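Local coordinates for regulatory protein of LacI family (Chloroflexus aggregans, PDB 3BBL), which probably regulates transcription as a member of the LacI family, its periplasmic-binding-protein-like part presumably sensing a small effector, at residues E48-I53 against S72-D77; Q81-L84 against P89-A92; T160-R165 against P185-T190; H179-S184 against R208-T213. All blocks are in the same frame, centred on the assembly; numbering follows the deposited sequence.

Following the chain from the N terminus, contact 1 closes first: the loop before helix 54-61 meets the loop that leads into helix 78-85. Contact 2 follows in series and closes a short turn, packing helix 78-85 onto strand 90-93. The two touch where Ile-53 meets Phe-82 and Ile-73 meets Ala-92, so they form one patch of the first subdomain. Contacts 3 and 4 lie across the chain's centre from contact 2; their segments alternate, so the contacts cross. Together they tie edge strand 163-165, helix 170-181, the loop before strand 191-194 and the end of helix 197-209, with Arg-188 NH2 probably hydrogen-bonded to Leu-183 O between them.

Contact 1 (E48-I53 against S72-D77); sequences EDRSQI and SINYND
The carbonyl oxygen of Ser-72 is held by two nitrogens of the Arg-50 guanidinium. Arg-50 NE makes the main hydrogen bond to Ser-72 O, at 3.0 Å, and lies nearly along the C=O axis; Arg-50 NH2 adds a weak one to the same oxygen at 3.5 Å. An extended run from CG to NE, with CG anti to the carbonyl carbon (chi1 -68°), carries the group from the turn at 49-52 across to the second loop. There ND2 of Asn-74 sits over one face of the guanidinium, toward its rim, 3.3 Å from Arg-50 NE. Both are donors, so the pair is close without a bond, and the planes stand 54° apart. Asp-77 approaches the edge, its OD1 making a long salt bridge of 4.0 Å to Arg-50 NE. That carboxylate is shared: Asp-77 OD1 also accepts from Asn-74 N, almost straight, at 3.1 Å, while OD2 pairs with Arg-79. Replacing Arg-50 by an alanine would remove both donors to Ser-72 O and is likely to leave Asp-77 with one positive neighbour fewer. Asp-77 is also the N-cap of helix 78-85, its side chain capping a backbone N of the helix start. The contact thus joins loops that follow strands 40-43 and 67-70 of a parallel sheet, the end of the sheet where periplasmic-binding-protein folds commonly place their ligand cleft.

Contact 2 (Q81-L84 against P89-A92); sequences QFLL and PFVA
Leu-83 and Leu-84, neighbours on helix 78-85, meet the ring of Phe-90 in different ways, and the contact is wholly apolar. Leu-83 points toward the strand and reaches the ring obliquely. Its CB comes within 3.5 Å of Phe-90 CD2, the nearest approach of the two segments, and its CD1 branch lies beside the phenylalanine stem, 3.8 Å from Phe-90 CB. Leu-84 starts out to one side of the contact and only its branched end swings in, so that it meets the far end of the ring at the edge: its CD2 lies 3.8 Å from Phe-90 CE2, and its CG lies 3.9 Å from CZ of the same ring, close to the ring plane. Leu-83 therefore runs along the stem and the CD2-CE2 side, while Leu-84 takes the CE2-CZ end. Phe-90 reaches them because CG sits between its backbone N and carbonyl carbon (chi1 80°), a crowded position that sends the ring toward the helix. Phe-90 also touches Leu-70 and Phe-102; Leu-83 touches Phe-68 and Leu-70 of strand 67-70 and Ile-60 of helix 54-61, and both residues are buried. The contact packs the helix against the second strand of a beta-alpha-beta unit, 67-70, 78-85 and 90-93, the repeating element of the Rossmann-like subdomains in periplasmic binding proteins.

Contact 3 (T160-R165 against P185-T190); sequences TGYILR and PERRPT
Tyr-162 has Pro-189 over one face of its ring, with Pro-189 CB 4.0 Å from Tyr-162 CZ and displaced toward the rim, so that the proline covers the phenol end more than the ring centre. Pro-189 CD comes to the same end, 4.0 Å from Tyr-162 OH. With CG anti to the carbonyl carbon (chi1 -80°), the ring runs out from its backbone to the loop, and its hydroxyl donates a short hydrogen bond to the backbone oxygen of Arg-187, Tyr-162 OH to Arg-187 O at 2.6 Å. That oxygen lies at the edge of the ring, close to its plane, but the hydroxyl meets it from above the carbonyl plane, 38° out of it. The guanidinium of Arg-187, brought round by bends in its chain, lies only 20° from parallel to the ring; its NH2 is 3.4 Å from Tyr-162 OH at an angle too poor for a bond, and pairs instead with Glu-159. A phenylalanine in place of Tyr-162 would probably keep the proline contact but leave the Arg-187 carbonyl without this donor, letting the loop shift more easily. Tyr-162 also touches Leu-180 and Ala-129, so the ring is buried between helix and sheet. The contact links the 3-10 turn just before edge strand 163-165 to the loop entering strand 191-194, closing a beta-alpha-beta crossover through helix 170-181 that skips strand 128-132, which lies between the two strands in the parallel sheet of a periplasmic-binding-protein subdomain.

Contact 4 (H179-S184 against R208-T213); sequences HLLDLS and RERGLT
At the Schellman motif that ends helix 197-209, Arg-210 and Leu-212 reach across to Leu-181 and Asp-182, near the C-terminal end of helix 170-181. Gly-211, with positive phi, is the C-prime residue of that motif: Gly-211 N bonds to Arg-208 O and Leu-212 N to Ala-207 O. Arg-210 and Leu-212, on either side of the glycine in sequence, both direct their side chains at the other segment. The guanidinium grips a single carboxylate oxygen end-on: NH1 and NH2 of Arg-210 each lie 3.2 Å from Asp-182 OD1. Both come from the same face of the carboxylate, above its plane, and the two flat groups are 26° apart. The bend at chi2 (-56°) in the arginine chain turns the group toward Asp-182, while its stem lies against Leu-181, whose CD1 is 3.9 Å from Arg-210 CG. A water adds a third link, accepting from Arg-210 NH1 at 2.7 Å and donating to Leu-181 O at 3.0 Å. Beside the ion pair the two leucines meet tip to tip, Leu-181 CD2 to Leu-212 CD1 at 3.6 Å. On the same helix end, Arg-208 makes a cation-pi contact with Phe-233 of the second subunit, and Glu-209 forms a salt bridge to Arg-174. The contact thus sets an exposed ion pair with bent N-H···O angles (136°), probably modest in strength, beside an apolar contact in which Leu-181 is buried.

Contact 1 (E48-I53 against S72-D77)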
loop_
_atom_site.group_PDB
_atom_site.type_symbol
_atom_site.label_atom_id
_atom_site.label_comp_id
_atom_site.label_asym_id
_atom_site.label_seq_id
_atom_site.Cartn_x
_atom_site.Cartn_y
_atom_site.Cartn_z
ATOM N N GLU A 48 9.475 15.237 9.017
ATOM C CA GLU A 48 9.759 15.482 7.607
ATOM C C GLU A 48 11.034 16.293 7.439
ATOM O O GLU A 48 11.735 16.163 6.431
ATOM C CB GLU A 48 8.574 16.165 6.921
ATOM C CG GLU A 48 7.333 15.267 6.791
ATOM C CD GLU A 48 7.661 13.842 6.319
ATOM O OE1 GLU A 48 8.538 13.680 5.440
ATOM O OE2 GLU A 48 7.030 12.882 6.822
ATOM N N ASP A 49 11.335 17.135 8.424
ATOM C CA ASP A 49 12.571 17.899 8.400
ATOM C C ASP A 49 13.556 16.993 9.126
ATOM O O ASP A 49 13.656 17.030 10.346
ATOM C CB ASP A 49 12.413 19.223 9.147
ATOM C CG ASP A 49 13.748 19.921 9.376
ATOM O OD1 ASP A 49 14.629 19.833 8.495
ATOM O OD2 ASP A 49 13.915 20.563 10.436
ATOM N N ARG A 50 14.268 16.164 8.371
ATOM C CA ARG A 50 15.215 15.216 8.948
ATOM C C ARG A 50 16.246 15.824 9.889
ATOM O O ARG A 50 16.839 15.115 10.703
ATOM C CB ARG A 50 15.925 14.439 7.835
ATOM C CG ARG A 50 15.023 13.487 7.070
ATOM C CD ARG A 50 15.776 12.800 5.941
ATOM N NE ARG A 50 14.931 11.867 5.197
ATOM C CZ ARG A 50 13.812 12.211 4.564
ATOM N NH1 ARG A 50 13.388 13.469 4.575
ATOM N NH2 ARG A 50 13.107 11.292 3.918
ATOM N N SER A 51 16.462 17.132 9.786
ATOM C CA SER A 51 17.430 17.800 10.648
ATOM C C SER A 51 16.950 17.798 12.099
ATOM O O SER A 51 17.756 17.720 13.026
ATOM C CB SER A 51 17.670 19.237 10.176
ATOM O OG SER A 51 16.510 20.029 10.335
ATOM N N GLN A 52 15.636 17.881 12.294
ATOM C CA GLN A 52 15.071 17.868 13.639
ATOM C C GLN A 52 15.158 16.463 14.237
ATOM O O GLN A 52 14.306 15.610 13.992
ATOM C CB GLN A 52 13.623 18.352 13.603
ATOM C CG GLN A 52 13.503 19.839 13.316
ATOM C CD GLN A 52 12.063 20.291 13.156
ATOM O OE1 GLN A 52 11.393 19.942 12.180
ATOM N NE2 GLN A 52 11.576 21.067 14.121
ATOM N N ILE A 53 16.203 16.244 15.029
ATOM C CA ILE A 53 16.465 14.956 15.663
ATOM C C ILE A 53 16.046 14.886 17.128
ATOM O O ILE A 53 16.438 13.966 17.849
ATOM C CB ILE A 53 17.963 14.630 15.585
ATOM C CG1 ILE A 53 18.763 15.806 16.156
ATOM C CG2 ILE A 53 18.358 14.324 14.141
ATOM C CD1 ILE A 53 20.258 15.685 15.983
ATOM N N SER A 72 14.483 6.029 4.182
ATOM C CA SER A 72 14.476 7.310 3.466
ATOM C C SER A 72 15.796 8.020 3.736
ATOM O O SER A 72 15.820 9.173 4.164
ATOM C CB SER A 72 13.330 8.217 3.927
ATOM O OG SER A 72 12.090 7.793 3.404
ATOM N N ILE A 73 16.893 7.324 3.486
ATOM C CA ILE A 73 18.209 7.891 3.731
ATOM C C ILE A 73 18.687 8.800 2.612
ATOM O O ILE A 73 18.800 8.379 1.468
ATOM C CB ILE A 73 19.272 6.789 3.913
ATOM C CG1 ILE A 73 18.744 5.685 4.838
ATOM C CG2 ILE A 73 20.555 7.403 4.461
ATOM C CD1 ILE A 73 18.432 6.147 6.248
ATOM N N ASN A 74 18.973 10.049 2.955
ATOM C CA ASN A 74 19.482 11.013 1.983
ATOM C C ASN A 74 20.987 11.143 2.159
ATOM O O ASN A 74 21.560 10.533 3.053
ATOM C CB ASN A 74 18.832 12.383 2.185
ATOM C CG ASN A 74 17.393 12.415 1.724
ATOM O OD1 ASN A 74 17.075 11.972 0.615
ATOM N ND2 ASN A 74 16.511 12.945 2.565
ATOM N N TYR A 75 21.632 11.919 1.296
ATOM C CA TYR A 75 23.073 12.127 1.421
ATOM C C TYR A 75 23.284 12.936 2.696
ATOM O O TYR A 75 22.463 13.795 3.028
ATOM C CB TYR A 75 23.624 12.918 0.228
ATOM C CG TYR A 75 23.684 12.163 -1.079
ATOM C CD1 TYR A 75 22.878 12.531 -2.155
ATOM C CD2 TYR A 75 24.574 11.106 -1.254
ATOM C CE1 TYR A 75 22.962 11.871 -3.377
ATOM C CE2 TYR A 75 24.670 10.438 -2.472
ATOM C CZ TYR A 75 23.861 10.830 -3.530
ATOM O OH TYR A 75 23.964 10.188 -4.741
ATOM N N ASN A 76 24.383 12.671 3.400
ATOM C CA ASN A 76 24.685 13.378 4.647
ATOM C C ASN A 76 23.410 13.452 5.484
ATOM O O ASN A 76 22.953 14.540 5.844
ATOM C CB ASN A 76 25.175 14.807 4.370
ATOM C CG ASN A 76 26.308 14.860 3.365
ATOM O OD1 ASN A 76 27.265 14.089 3.444
ATOM N ND2 ASN A 76 26.208 15.788 2.416
ATOM N N ASP A 77 22.826 12.296 5.777
ATOM C CA ASP A 77 21.602 12.263 6.554
ATOM C C ASP A 77 21.880 12.712 7.989
ATOM O O ASP A 77 22.691 12.109 8.697
ATOM C CB ASP A 77 21.015 10.850 6.558
ATOM C CG ASP A 77 19.527 10.840 6.867
ATOM O OD1 ASP A 77 18.716 10.853 5.913
ATOM O OD2 ASP A 77 19.168 10.835 8.064
#

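Contact 2 (Q81-L84 against P89-A92)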
loop_
_atom_site.group_PDB
_atom_site.type_symbol
_atom_site.label_atom_id
_atom_site.label_comp_id
_atom_site.label_asym_id
_atom_site.label_seq_id
_atom_site.Cartn_x
_atom_site.Cartn_y
_atom_site.Cartn_z
ATOM N N GLN A 81 24.191 11.042 11.109
ATOM C CA GLN A 81 25.281 11.819 11.680
ATOM C C GLN A 81 25.123 11.832 13.201
ATOM O O GLN A 81 26.055 11.525 13.947
ATOM C CB GLN A 81 25.208 13.246 11.135
ATOM C CG GLN A 81 26.529 13.967 10.999
ATOM C CD GLN A 81 26.340 15.379 10.471
ATOM O OE1 GLN A 81 25.699 15.590 9.434
ATOM N NE2 GLN A 81 26.895 16.358 11.183
ATOM N N PHE A 82 23.922 12.181 13.643
ATOM C CA PHE A 82 23.606 12.249 15.061
ATOM C C PHE A 82 23.848 10.936 15.798
ATOM O O PHE A 82 24.646 10.882 16.730
ATOM C CB PHE A 82 22.153 12.681 15.240
ATOM C CG PHE A 82 21.692 12.677 16.665
ATOM C CD1 PHE A 82 22.253 13.548 17.595
ATOM C CD2 PHE A 82 20.697 11.799 17.081
ATOM C CE1 PHE A 82 21.828 13.546 18.921
ATOM C CE2 PHE A 82 20.266 11.786 18.404
ATOM C CZ PHE A 82 20.834 12.662 19.326
ATOM N N LEU A 83 23.159 9.877 15.384
ATOM C CA LEU A 83 23.304 8.579 16.031
ATOM C C LEU A 83 24.745 8.091 16.027
ATOM O O LEU A 83 25.164 7.364 16.929
ATOM C CB LEU A 83 22.394 7.544 15.358
ATOM C CG LEU A 83 20.904 7.901 15.416
ATOM C CD1 LEU A 83 20.087 6.863 14.670
ATOM C CD2 LEU A 83 20.462 7.997 16.871
ATOM N N LEU A 84 25.507 8.485 15.013
ATOM C CA LEU A 84 26.907 8.081 14.933
ATOM C C LEU A 84 27.692 8.770 16.041
ATOM O O LEU A 84 28.532 8.154 16.698
ATOM C CB LEU A 84 27.505 8.450 13.570
ATOM C CG LEU A 84 27.230 7.477 12.425
ATOM C CD1 LEU A 84 27.750 8.062 11.133
ATOM C CD2 LEU A 84 27.890 6.141 12.718
ATOM N N PRO A 89 23.236 2.405 18.910
ATOM C CA PRO A 89 22.945 1.359 17.918
ATOM C C PRO A 89 21.872 1.726 16.890
ATOM O O PRO A 89 20.801 2.238 17.237
ATOM C CB PRO A 89 22.504 0.174 18.777
ATOM C CG PRO A 89 23.162 0.433 20.100
ATOM C CD PRO A 89 22.978 1.912 20.272
ATOM N N PHE A 90 22.164 1.456 15.624
ATOM C CA PHE A 90 21.217 1.739 14.560
ATOM C C PHE A 90 21.659 1.082 13.274
ATOM O O PHE A 90 22.843 0.838 13.059
ATOM C CB PHE A 90 21.076 3.251 14.346
ATOM C CG PHE A 90 22.178 3.866 13.525
ATOM C CD1 PHE A 90 22.099 3.896 12.133
ATOM C CD2 PHE A 90 23.288 4.437 14.143
ATOM C CE1 PHE A 90 23.112 4.492 11.367
ATOM C CE2 PHE A 90 24.304 5.034 13.390
ATOM C CZ PHE A 90 24.217 5.063 12.000
ATOM N N VAL A 91 20.684 0.779 12.429
ATOM C CA VAL A 91 20.939 0.189 11.125
ATOM C C VAL A 91 20.151 1.039 10.150
ATOM O O VAL A 91 18.979 1.331 10.379
ATOM C CB VAL A 91 20.435 -1.264 11.034
ATOM C CG1 VAL A 91 20.470 -1.731 9.588
ATOM C CG2 VAL A 91 21.295 -2.169 11.887
ATOM N N ALA A 92 20.800 1.467 9.078
ATOM C CA ALA A 92 20.118 2.272 8.074
ATOM C C ALA A 92 19.700 1.386 6.907
ATOM O O ALA A 92 20.462 0.532 6.461
ATOM C CB ALA A 92 21.033 3.386 7.579
#

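Contact 3 (T160-R165 against P185-T190)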
loop_
_atom_site.group_PDB
_atom_site.type_symbol
_atom_site.label_atom_id
_atom_site.label_comp_id
_atom_site.label_asym_id
_atom_site.label_seq_id
_atom_site.Cartn_x
_atom_site.Cartn_y
_atom_site.Cartn_z
ATOM N N THR A 160 21.215 13.045 -23.962
ATOM C CA THR A 160 20.744 13.904 -22.885
ATOM C C THR A 160 19.245 14.124 -23.069
ATOM O O THR A 160 18.520 14.339 -22.113
ATOM C CB THR A 160 21.474 15.273 -22.893
ATOM O OG1 THR A 160 21.157 15.992 -24.091
ATOM C CG2 THR A 160 22.974 15.070 -22.824
ATOM N N GLY A 161 18.791 14.058 -24.314
ATOM C CA GLY A 161 17.384 14.240 -24.604
ATOM C C GLY A 161 16.554 13.061 -24.142
ATOM O O GLY A 161 15.338 13.167 -24.027
ATOM N N TYR A 162 17.218 11.939 -23.869
ATOM C CA TYR A 162 16.553 10.717 -23.404
ATOM C C TYR A 162 16.618 10.520 -21.891
ATOM O O TYR A 162 16.154 9.504 -21.377
ATOM C CB TYR A 162 17.173 9.485 -24.048
ATOM C CG TYR A 162 16.715 9.182 -25.440
ATOM C CD1 TYR A 162 17.162 8.027 -26.084
ATOM C CD2 TYR A 162 15.827 10.025 -26.118
ATOM C CE1 TYR A 162 16.740 7.710 -27.370
ATOM C CE2 TYR A 162 15.390 9.715 -27.412
ATOM C CZ TYR A 162 15.853 8.553 -28.027
ATOM O OH TYR A 162 15.420 8.193 -29.269
ATOM N N ILE A 163 17.221 11.468 -21.183
ATOM C CA ILE A 163 17.326 11.364 -19.739
ATOM C C ILE A 163 16.564 12.528 -19.152
ATOM O O ILE A 163 17.064 13.641 -19.105
ATOM C CB ILE A 163 18.800 11.414 -19.282
ATOM C CG1 ILE A 163 19.566 10.256 -19.910
ATOM C CG2 ILE A 163 18.888 11.325 -17.763
ATOM C CD1 ILE A 163 21.034 10.232 -19.560
ATOM N N LEU A 164 15.342 12.269 -18.714
ATOM C CA LEU A 164 14.508 13.323 -18.154
ATOM C C LEU A 164 14.393 13.153 -16.639
ATOM O O LEU A 164 14.001 12.098 -16.150
ATOM C CB LEU A 164 13.126 13.286 -18.818
ATOM C CG LEU A 164 13.153 13.172 -20.353
ATOM C CD1 LEU A 164 11.741 13.180 -20.889
ATOM C CD2 LEU A 164 13.944 14.324 -20.962
ATOM N N ARG A 165 14.751 14.199 -15.903
ATOM C CA ARG A 165 14.715 14.172 -14.445
ATOM C C ARG A 165 13.537 14.947 -13.881
ATOM O O ARG A 165 13.221 16.038 -14.344
ATOM C CB ARG A 165 16.009 14.758 -13.893
ATOM C CG ARG A 165 17.260 13.996 -14.262
ATOM C CD ARG A 165 18.464 14.818 -13.853
ATOM N NE ARG A 165 19.739 14.140 -14.051
ATOM C CZ ARG A 165 20.241 13.234 -13.223
ATOM N NH1 ARG A 165 19.573 12.882 -12.130
ATOM N NH2 ARG A 165 21.426 12.700 -13.483
ATOM N N PRO A 185 8.780 9.180 -35.565
ATOM C CA PRO A 185 9.061 7.748 -35.431
ATOM C C PRO A 185 10.561 7.448 -35.497
ATOM O O PRO A 185 11.054 6.541 -34.836
ATOM C CB PRO A 185 8.302 7.143 -36.609
ATOM C CG PRO A 185 7.128 8.051 -36.748
ATOM C CD PRO A 185 7.756 9.414 -36.599
ATOM N N GLU A 186 11.275 8.227 -36.294
ATOM C CA GLU A 186 12.711 8.063 -36.461
ATOM C C GLU A 186 13.501 8.369 -35.183
ATOM O O GLU A 186 14.434 7.651 -34.849
ATOM C CB GLU A 186 13.233 8.974 -37.599
ATOM C CG GLU A 186 12.644 8.720 -38.983
ATOM C CD GLU A 186 11.524 9.700 -39.350
ATOM O OE1 GLU A 186 10.806 10.158 -38.433
ATOM O OE2 GLU A 186 11.355 9.998 -40.560
ATOM N N ARG A 187 13.127 9.432 -34.475
ATOM C CA ARG A 187 13.841 9.853 -33.266
ATOM C C ARG A 187 13.228 9.407 -31.949
ATOM O O ARG A 187 13.844 9.528 -30.896
ATOM C CB ARG A 187 13.967 11.380 -33.250
ATOM C CG ARG A 187 14.913 11.939 -34.295
ATOM C CD ARG A 187 16.245 12.345 -33.678
ATOM N NE ARG A 187 16.758 11.312 -32.794
ATOM C CZ ARG A 187 17.052 11.499 -31.508
ATOM N NH1 ARG A 187 16.893 12.693 -30.940
ATOM N NH2 ARG A 187 17.491 10.479 -30.783
ATOM N N ARG A 188 12.009 8.904 -32.009
ATOM C CA ARG A 188 11.304 8.471 -30.816
ATOM C C ARG A 188 11.907 7.213 -30.185
ATOM O O ARG A 188 12.314 6.295 -30.889
ATOM C CB ARG A 188 9.847 8.232 -31.198
ATOM C CG ARG A 188 8.976 7.590 -30.156
ATOM C CD ARG A 188 7.660 7.236 -30.813
ATOM N NE ARG A 188 7.122 8.397 -31.520
ATOM C CZ ARG A 188 6.350 8.326 -32.600
ATOM N NH1 ARG A 188 6.018 7.138 -33.098
ATOM N NH2 ARG A 188 5.935 9.445 -33.192
ATOM N N PRO A 189 11.989 7.165 -28.845
ATOM C CA PRO A 189 12.551 5.960 -28.220
ATOM C C PRO A 189 11.565 4.802 -28.356
ATOM O O PRO A 189 10.357 5.011 -28.426
ATOM C CB PRO A 189 12.747 6.375 -26.760
ATOM C CG PRO A 189 11.675 7.395 -26.545
ATOM C CD PRO A 189 11.700 8.202 -27.837
ATOM N N THR A 190 12.088 3.585 -28.419
ATOM C CA THR A 190 11.246 2.412 -28.540
ATOM C C THR A 190 11.034 1.757 -27.177
ATOM O O THR A 190 10.205 0.868 -27.023
ATOM C CB THR A 190 11.858 1.389 -29.488
ATOM O OG1 THR A 190 13.128 0.988 -28.977
ATOM C CG2 THR A 190 12.018 1.972 -30.873
#

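Contact 4 (H179-S184 against R208-T213)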
loop_
_atom_site.group_PDB
_atom_site.type_symbol
_atom_site.label_atom_id
_atom_site.label_comp_id
_atom_site.label_asym_id
_atom_site.label_seq_id
_atom_site.Cartn_x
_atom_site.Cartn_y
_atom_site.Cartn_z
ATOM N N HIS A 179 6.388 14.277 -24.078
ATOM C CA HIS A 179 7.455 15.069 -24.677
ATOM C C HIS A 179 8.263 14.164 -25.613
ATOM O O HIS A 179 8.615 14.554 -26.715
ATOM C CB HIS A 179 8.365 15.635 -23.581
ATOM C CG HIS A 179 9.592 16.311 -24.106
ATOM N ND1 HIS A 179 9.555 17.540 -24.729
ATOM C CD2 HIS A 179 10.894 15.931 -24.098
ATOM C CE1 HIS A 179 10.781 17.891 -25.078
ATOM N NE2 HIS A 179 11.610 16.933 -24.707
ATOM N N LEU A 180 8.547 12.947 -25.166
ATOM C CA LEU A 180 9.308 11.988 -25.965
ATOM C C LEU A 180 8.510 11.475 -27.155
ATOM O O LEU A 180 9.063 11.249 -28.222
ATOM C CB LEU A 180 9.761 10.805 -25.096
ATOM C CG LEU A 180 10.880 11.096 -24.092
ATOM C CD1 LEU A 180 11.086 9.904 -23.191
ATOM C CD2 LEU A 180 12.160 11.431 -24.830
ATOM N N LEU A 181 7.208 11.287 -26.969
ATOM C CA LEU A 181 6.363 10.811 -28.053
ATOM C C LEU A 181 6.122 11.911 -29.093
ATOM O O LEU A 181 5.618 11.640 -30.184
ATOM C CB LEU A 181 5.034 10.283 -27.501
ATOM C CG LEU A 181 5.182 9.069 -26.566
ATOM C CD1 LEU A 181 3.821 8.521 -26.180
ATOM C CD2 LEU A 181 5.997 7.988 -27.252
ATOM N N ASP A 182 6.474 13.149 -28.750
ATOM C CA ASP A 182 6.334 14.267 -29.684
ATOM C C ASP A 182 7.400 14.122 -30.770
ATOM O O ASP A 182 7.330 14.788 -31.811
ATOM C CB ASP A 182 6.533 15.629 -28.998
ATOM C CG ASP A 182 5.293 16.113 -28.256
ATOM O OD1 ASP A 182 4.167 15.787 -28.678
ATOM O OD2 ASP A 182 5.444 16.844 -27.255
ATOM N N LEU A 183 8.399 13.278 -30.511
ATOM C CA LEU A 183 9.459 13.054 -31.489
ATOM C C LEU A 183 8.894 12.187 -32.601
ATOM O O LEU A 183 7.972 11.405 -32.373
ATOM C CB LEU A 183 10.651 12.351 -30.845
ATOM C CG LEU A 183 11.392 13.130 -29.753
ATOM C CD1 LEU A 183 12.344 12.194 -29.016
ATOM C CD2 LEU A 183 12.145 14.304 -30.361
ATOM N N SER A 184 9.436 12.339 -33.805
ATOM C CA SER A 184 8.992 11.559 -34.957
ATOM C C SER A 184 9.336 10.079 -34.742
ATOM O O SER A 184 10.097 9.741 -33.850
ATOM C CB SER A 184 9.708 12.054 -36.204
ATOM O OG SER A 184 11.066 11.660 -36.162
ATOM N N ARG A 208 -0.954 5.417 -24.542
ATOM C CA ARG A 208 -2.352 5.180 -24.882
ATOM C C ARG A 208 -2.938 6.419 -25.565
ATOM O O ARG A 208 -3.606 6.319 -26.584
ATOM C CB ARG A 208 -3.140 4.848 -23.613
ATOM C CG ARG A 208 -4.643 4.742 -23.811
ATOM C CD ARG A 208 -5.349 4.411 -22.501
ATOM N NE ARG A 208 -5.011 5.342 -21.417
ATOM C CZ ARG A 208 -5.337 6.634 -21.400
ATOM N NH1 ARG A 208 -6.019 7.170 -22.413
ATOM N NH2 ARG A 208 -4.987 7.395 -20.365
ATOM N N GLU A 209 -2.675 7.587 -25.000
ATOM C CA GLU A 209 -3.162 8.828 -25.572
ATOM C C GLU A 209 -2.639 9.056 -26.993
ATOM O O GLU A 209 -3.345 9.630 -27.827
ATOM C CB GLU A 209 -2.771 10.013 -24.680
ATOM C CG GLU A 209 -3.662 10.178 -23.462
ATOM C CD GLU A 209 -3.284 11.366 -22.598
ATOM O OE1 GLU A 209 -2.991 12.450 -23.157
ATOM O OE2 GLU A 209 -3.296 11.213 -21.357
ATOM N N ARG A 210 -1.418 8.608 -27.273
ATOM C CA ARG A 210 -0.842 8.799 -28.598
ATOM C C ARG A 210 -1.036 7.621 -29.554
ATOM O O ARG A 210 -0.422 7.561 -30.615
ATOM C CB ARG A 210 0.642 9.142 -28.477
ATOM C CG ARG A 210 0.908 10.461 -27.790
ATOM C CD ARG A 210 0.186 11.607 -28.485
ATOM N NE ARG A 210 0.407 12.875 -27.793
ATOM C CZ ARG A 210 1.563 13.531 -27.780
ATOM N NH1 ARG A 210 2.610 13.048 -28.431
ATOM N NH2 ARG A 210 1.678 14.657 -27.092
ATOM N N GLY A 211 -1.892 6.679 -29.171
ATOM C CA GLY A 211 -2.175 5.542 -30.024
ATOM C C GLY A 211 -1.098 4.496 -30.230
ATOM O O GLY A 211 -1.128 3.792 -31.236
ATOM N N LEU A 212 -0.153 4.376 -29.306
ATOM C CA LEU A 212 0.891 3.370 -29.451
ATOM C C LEU A 212 0.561 2.138 -28.619
ATOM O O LEU A 212 0.031 2.254 -27.524
ATOM C CB LEU A 212 2.232 3.930 -29.001
ATOM C CG LEU A 212 2.814 5.067 -29.839
ATOM C CD1 LEU A 212 4.010 5.663 -29.124
ATOM C CD2 LEU A 212 3.214 4.548 -31.223
ATOM N N THR A 213 0.851 0.955 -29.142
ATOM C CA THR A 213 0.589 -0.270 -28.398
ATOM C C THR A 213 1.733 -0.483 -27.404
ATOM O O THR A 213 2.891 -0.594 -27.795
ATOM C CB THR A 213 0.517 -1.493 -29.333
ATOM O OG1 THR A 213 -0.470 -1.265 -30.345
ATOM C CG2 THR A 213 0.149 -2.746 -28.542
HETATM O O HOH W 1 2.644 11.446 -30.588
#